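Local coordinates for prophage Lp1 protein 11 (Lactobacillus plantarum WCFS1, PDB 3B7H) that is a phage-derived protein with a Cro/C1-type helix-turn-helix domain and probably binds DNA, perhaps as a transcriptional regulator, at residues A[10-15]-A[21-26]. Residues are numbered along the deposited sequence; the frame is centred on the assembly and turned at random.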
ATOM      1  N   GLU A  10      -4.235  12.029  -3.115  1.00 22.64           N
ATOM      2  CA  GLU A  10      -3.816  13.415  -2.991  1.00 23.35           C
ATOM      3  C   GLU A  10      -2.297  13.535  -3.013  1.00 22.40           C
ATOM      4  O   GLU A  10      -1.752  14.456  -3.626  1.00 22.74           O
ATOM      5  CB  GLU A  10      -4.390  14.073  -1.736  1.00 23.62           C
ATOM      6  CG  GLU A  10      -5.849  14.388  -1.925  1.00 27.38           C
ATOM      7  CD  GLU A  10      -6.582  14.899  -0.671  1.00 28.56           C
ATOM      8  OE1 GLU A  10      -5.907  15.329   0.301  1.00 35.26           O
ATOM      9  OE2 GLU A  10      -7.857  14.866  -0.702  1.00 37.06           O
ATOM     10  N   HIS A  11      -1.602  12.606  -2.370  1.00 22.12           N
ATOM     11  CA  HIS A  11      -0.139  12.651  -2.369  1.00 21.90           C
ATOM     12  C   HIS A  11       0.394  12.407  -3.770  1.00 22.29           C
ATOM     13  O   HIS A  11       1.314  13.085  -4.249  1.00 22.17           O
ATOM     14  CB  HIS A  11       0.438  11.592  -1.416  1.00 22.25           C
ATOM     15  CG  HIS A  11       1.908  11.711  -1.227  1.00 21.02           C
ATOM     16  ND1 HIS A  11       2.496  12.854  -0.740  1.00 20.59           N
ATOM     17  CD2 HIS A  11       2.914  10.850  -1.492  1.00 20.74           C
ATOM     18  CE1 HIS A  11       3.804  12.684  -0.695  1.00 20.96           C
ATOM     19  NE2 HIS A  11       4.080  11.472  -1.139  1.00 21.45           N
ATOM     20  N   LEU A  12      -0.183  11.409  -4.404  1.00 23.41           N
ATOM     21  CA  LEU A  12       0.169  11.062  -5.751  1.00 24.87           C
ATOM     22  C   LEU A  12      -0.021  12.251  -6.691  1.00 25.44           C
ATOM     23  O   LEU A  12       0.872  12.567  -7.467  1.00 26.16           O
ATOM     24  CB  LEU A  12      -0.632   9.854  -6.200  1.00 24.97           C
ATOM     25  CG  LEU A  12      -0.467   9.585  -7.687  1.00 25.62           C
ATOM     26  CD1 LEU A  12       0.998   9.311  -8.026  1.00 27.43           C
ATOM     27  CD2 LEU A  12      -1.340   8.430  -8.042  1.00 27.84           C
ATOM     28  N   MET A  13      -1.141  12.952  -6.588  1.00 25.77           N
ATOM     29  CA  MET A  13      -1.363  14.129  -7.405  1.00 26.28           C
ATOM     30  C   MET A  13      -0.336  15.220  -7.116  1.00 26.79           C
ATOM     31  O   MET A  13       0.126  15.868  -8.032  1.00 26.82           O
ATOM     32  CB  MET A  13      -2.800  14.654  -7.202  1.00 26.78           C
ATOM     33  CG  MET A  13      -3.199  15.821  -8.104  1.00 26.57           C
ATOM     34  SD  MET A  13      -3.030  15.500  -9.871  1.00 26.31           S
ATOM     35  CE  MET A  13      -3.608  13.863  -9.922  1.00 27.01           C
ATOM     36  N   GLU A  14       0.052  15.416  -5.868  1.00 27.02           N
ATOM     37  CA  GLU A  14       1.124  16.354  -5.572  1.00 28.53           C
ATOM     38  C   GLU A  14       2.427  15.994  -6.262  1.00 27.23           C
ATOM     39  O   GLU A  14       3.091  16.860  -6.795  1.00 27.05           O
ATOM     40  CB  GLU A  14       1.445  16.397  -4.102  1.00 29.21           C
ATOM     41  CG  GLU A  14       0.403  16.974  -3.170  1.00 34.24           C
ATOM     42  CD  GLU A  14       0.864  16.896  -1.685  1.00 35.76           C
ATOM     43  OE1 GLU A  14       1.990  16.340  -1.447  1.00 45.52           O
ATOM     44  OE2 GLU A  14       0.125  17.417  -0.780  1.00 43.34           O
ATOM     45  N   LEU A  15       2.817  14.730  -6.196  1.00 26.51           N
ATOM     46  CA  LEU A  15       4.047  14.275  -6.837  1.00 27.19           C
ATOM     47  C   LEU A  15       4.017  14.351  -8.362  1.00 27.82           C
ATOM     48  O   LEU A  15       5.016  14.716  -8.979  1.00 27.90           O
ATOM     49  CB  LEU A  15       4.398  12.847  -6.430  1.00 26.13           C
ATOM     50  CG  LEU A  15       4.725  12.544  -4.972  1.00 24.75           C
ATOM     51  CD1 LEU A  15       4.992  11.053  -4.811  1.00 22.94           C
ATOM     52  CD2 LEU A  15       5.893  13.372  -4.469  1.00 25.24           C
ATOM     53  N   LEU A  21       3.799  16.417 -14.841  1.00 33.66           N
ATOM     54  CA  LEU A  21       3.030  15.375 -15.520  1.00 32.79           C
ATOM     55  C   LEU A  21       1.548  15.636 -15.249  1.00 31.61           C
ATOM     56  O   LEU A  21       1.180  16.532 -14.493  1.00 31.25           O
ATOM     57  CB  LEU A  21       3.419  13.985 -14.989  1.00 32.41           C
ATOM     58  CG  LEU A  21       4.833  13.484 -15.292  1.00 32.42           C
ATOM     59  CD1 LEU A  21       5.268  12.404 -14.340  1.00 32.28           C
ATOM     60  CD2 LEU A  21       4.892  12.983 -16.712  1.00 33.86           C
ATOM     61  N   THR A  22       0.702  14.836 -15.860  1.00 30.56           N
ATOM     62  CA  THR A  22      -0.706  14.833 -15.527  1.00 30.35           C
ATOM     63  C   THR A  22      -1.059  13.406 -15.111  1.00 29.85           C
ATOM     64  O   THR A  22      -0.346  12.467 -15.459  1.00 29.12           O
ATOM     65  CB  THR A  22      -1.576  15.291 -16.725  1.00 29.76           C
ATOM     66  OG1 THR A  22      -1.340  14.448 -17.861  1.00 29.04           O
ATOM     67  CG2 THR A  22      -1.277  16.736 -17.099  1.00 28.55           C
ATOM     68  N   ILE A  23      -2.139  13.245 -14.356  1.00 29.52           N
ATOM     69  CA  ILE A  23      -2.567  11.920 -13.951  1.00 30.36           C
ATOM     70  C   ILE A  23      -2.834  11.033 -15.166  1.00 30.85           C
ATOM     71  O   ILE A  23      -2.533   9.848 -15.152  1.00 30.59           O
ATOM     72  CB  ILE A  23      -3.783  11.962 -12.975  1.00 30.39           C
ATOM     73  CG1 ILE A  23      -4.112  10.541 -12.471  1.00 30.42           C
ATOM     74  CG2 ILE A  23      -5.018  12.616 -13.610  1.00 29.65           C
ATOM     75  CD1 ILE A  23      -3.092   9.959 -11.495  1.00 29.98           C
ATOM     76  N   ASN A  24      -3.365  11.615 -16.232  1.00 31.49           N
ATOM     77  CA  ASN A  24      -3.653  10.875 -17.448  1.00 31.86           C
ATOM     78  C   ASN A  24      -2.385  10.400 -18.139  1.00 32.11           C
ATOM     79  O   ASN A  24      -2.319   9.284 -18.644  1.00 31.37           O
ATOM     80  CB  ASN A  24      -4.465  11.773 -18.392  1.00 32.44           C
ATOM     81  CG  ASN A  24      -4.861  11.089 -19.675  1.00 31.93           C
ATOM     82  OD1 ASN A  24      -4.336  11.400 -20.755  1.00 33.78           O
ATOM     83  ND2 ASN A  24      -5.818  10.185 -19.577  1.00 30.97           N
ATOM     84  N   ARG A  25      -1.378  11.256 -18.173  1.00 33.06           N
ATOM     85  CA  ARG A  25      -0.093  10.886 -18.739  1.00 33.61           C
ATOM     86  C   ARG A  25       0.579   9.742 -17.944  1.00 33.94           C
ATOM     87  O   ARG A  25       1.119   8.796 -18.519  1.00 32.63           O
ATOM     88  CB  ARG A  25       0.809  12.114 -18.772  1.00 34.28           C
ATOM     89  CG  ARG A  25       2.156  11.906 -19.423  1.00 35.31           C
ATOM     90  CD  ARG A  25       2.064  11.150 -20.750  1.00 40.39           C
ATOM     91  NE  ARG A  25       3.376  11.058 -21.406  1.00 41.84           N
ATOM     92  CZ  ARG A  25       3.662  10.259 -22.441  1.00 44.63           C
ATOM     93  NH1 ARG A  25       2.732   9.454 -22.970  1.00 45.64           N
ATOM     94  NH2 ARG A  25       4.891  10.262 -22.952  1.00 44.84           N
ATOM     95  N   VAL A  26       0.519   9.843 -16.617  1.00 34.35           N
ATOM     96  CA  VAL A  26       1.070   8.827 -15.733  1.00 34.93           C
ATOM     97  C   VAL A  26       0.298   7.541 -15.955  1.00 35.70           C
ATOM     98  O   VAL A  26       0.879   6.492 -16.099  1.00 35.07           O
ATOM     99  CB  VAL A  26       0.999   9.277 -14.273  1.00 34.40           C
ATOM    100  CG1 VAL A  26       1.302   8.135 -13.322  1.00 34.86           C
ATOM    101  CG2 VAL A  26       1.964  10.424 -14.049  1.00 32.91           C
TER
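I23 meets M13 and L12 through apolar contacts alone. The terminal methyl of M13 makes the nearest approach, with CE 3.6 Å from I23 CB. The same CE lies 4.1 Å from I23 CG2, so the methyl rests against the branch point of the isoleucine. M13 leaves its helix with CG anti to the backbone N (chi1 -175°). Bends at chi2 and chi3 then turn the thioether and bring CE across to I23. The second touch is looser and uses the other branch of I23: its CD1 lies 4.2 Å from L12 CD2. Both M13 and L12 cross the I23 side chain at about a right angle. The CB of I23 is directed toward segment 10-15 from the first turn of helix 23-30, and the side chain also packs on I16 and M40.

Hydrogen bonds act within segment 21-26. T22 is the N-cap of helix 23-30. Its OG1 accepts from R25 N at 3.2 Å, with an N-H...O angle of 154°. T22 O accepts from V26 N at 3.0 Å. Together these bonds fix the helix start that carries I23.

L12, which is buried, also touches V56 and L60 of helix 50-60, while M13 reaches F41. The contact joins the first two helices of a compact all-helical bundle, the fold characteristic of Cro/C1-type helix-turn-helix domains, in which helices 23-30 and 34-41 probably form the helix-turn-helix pair, as in other members of this family.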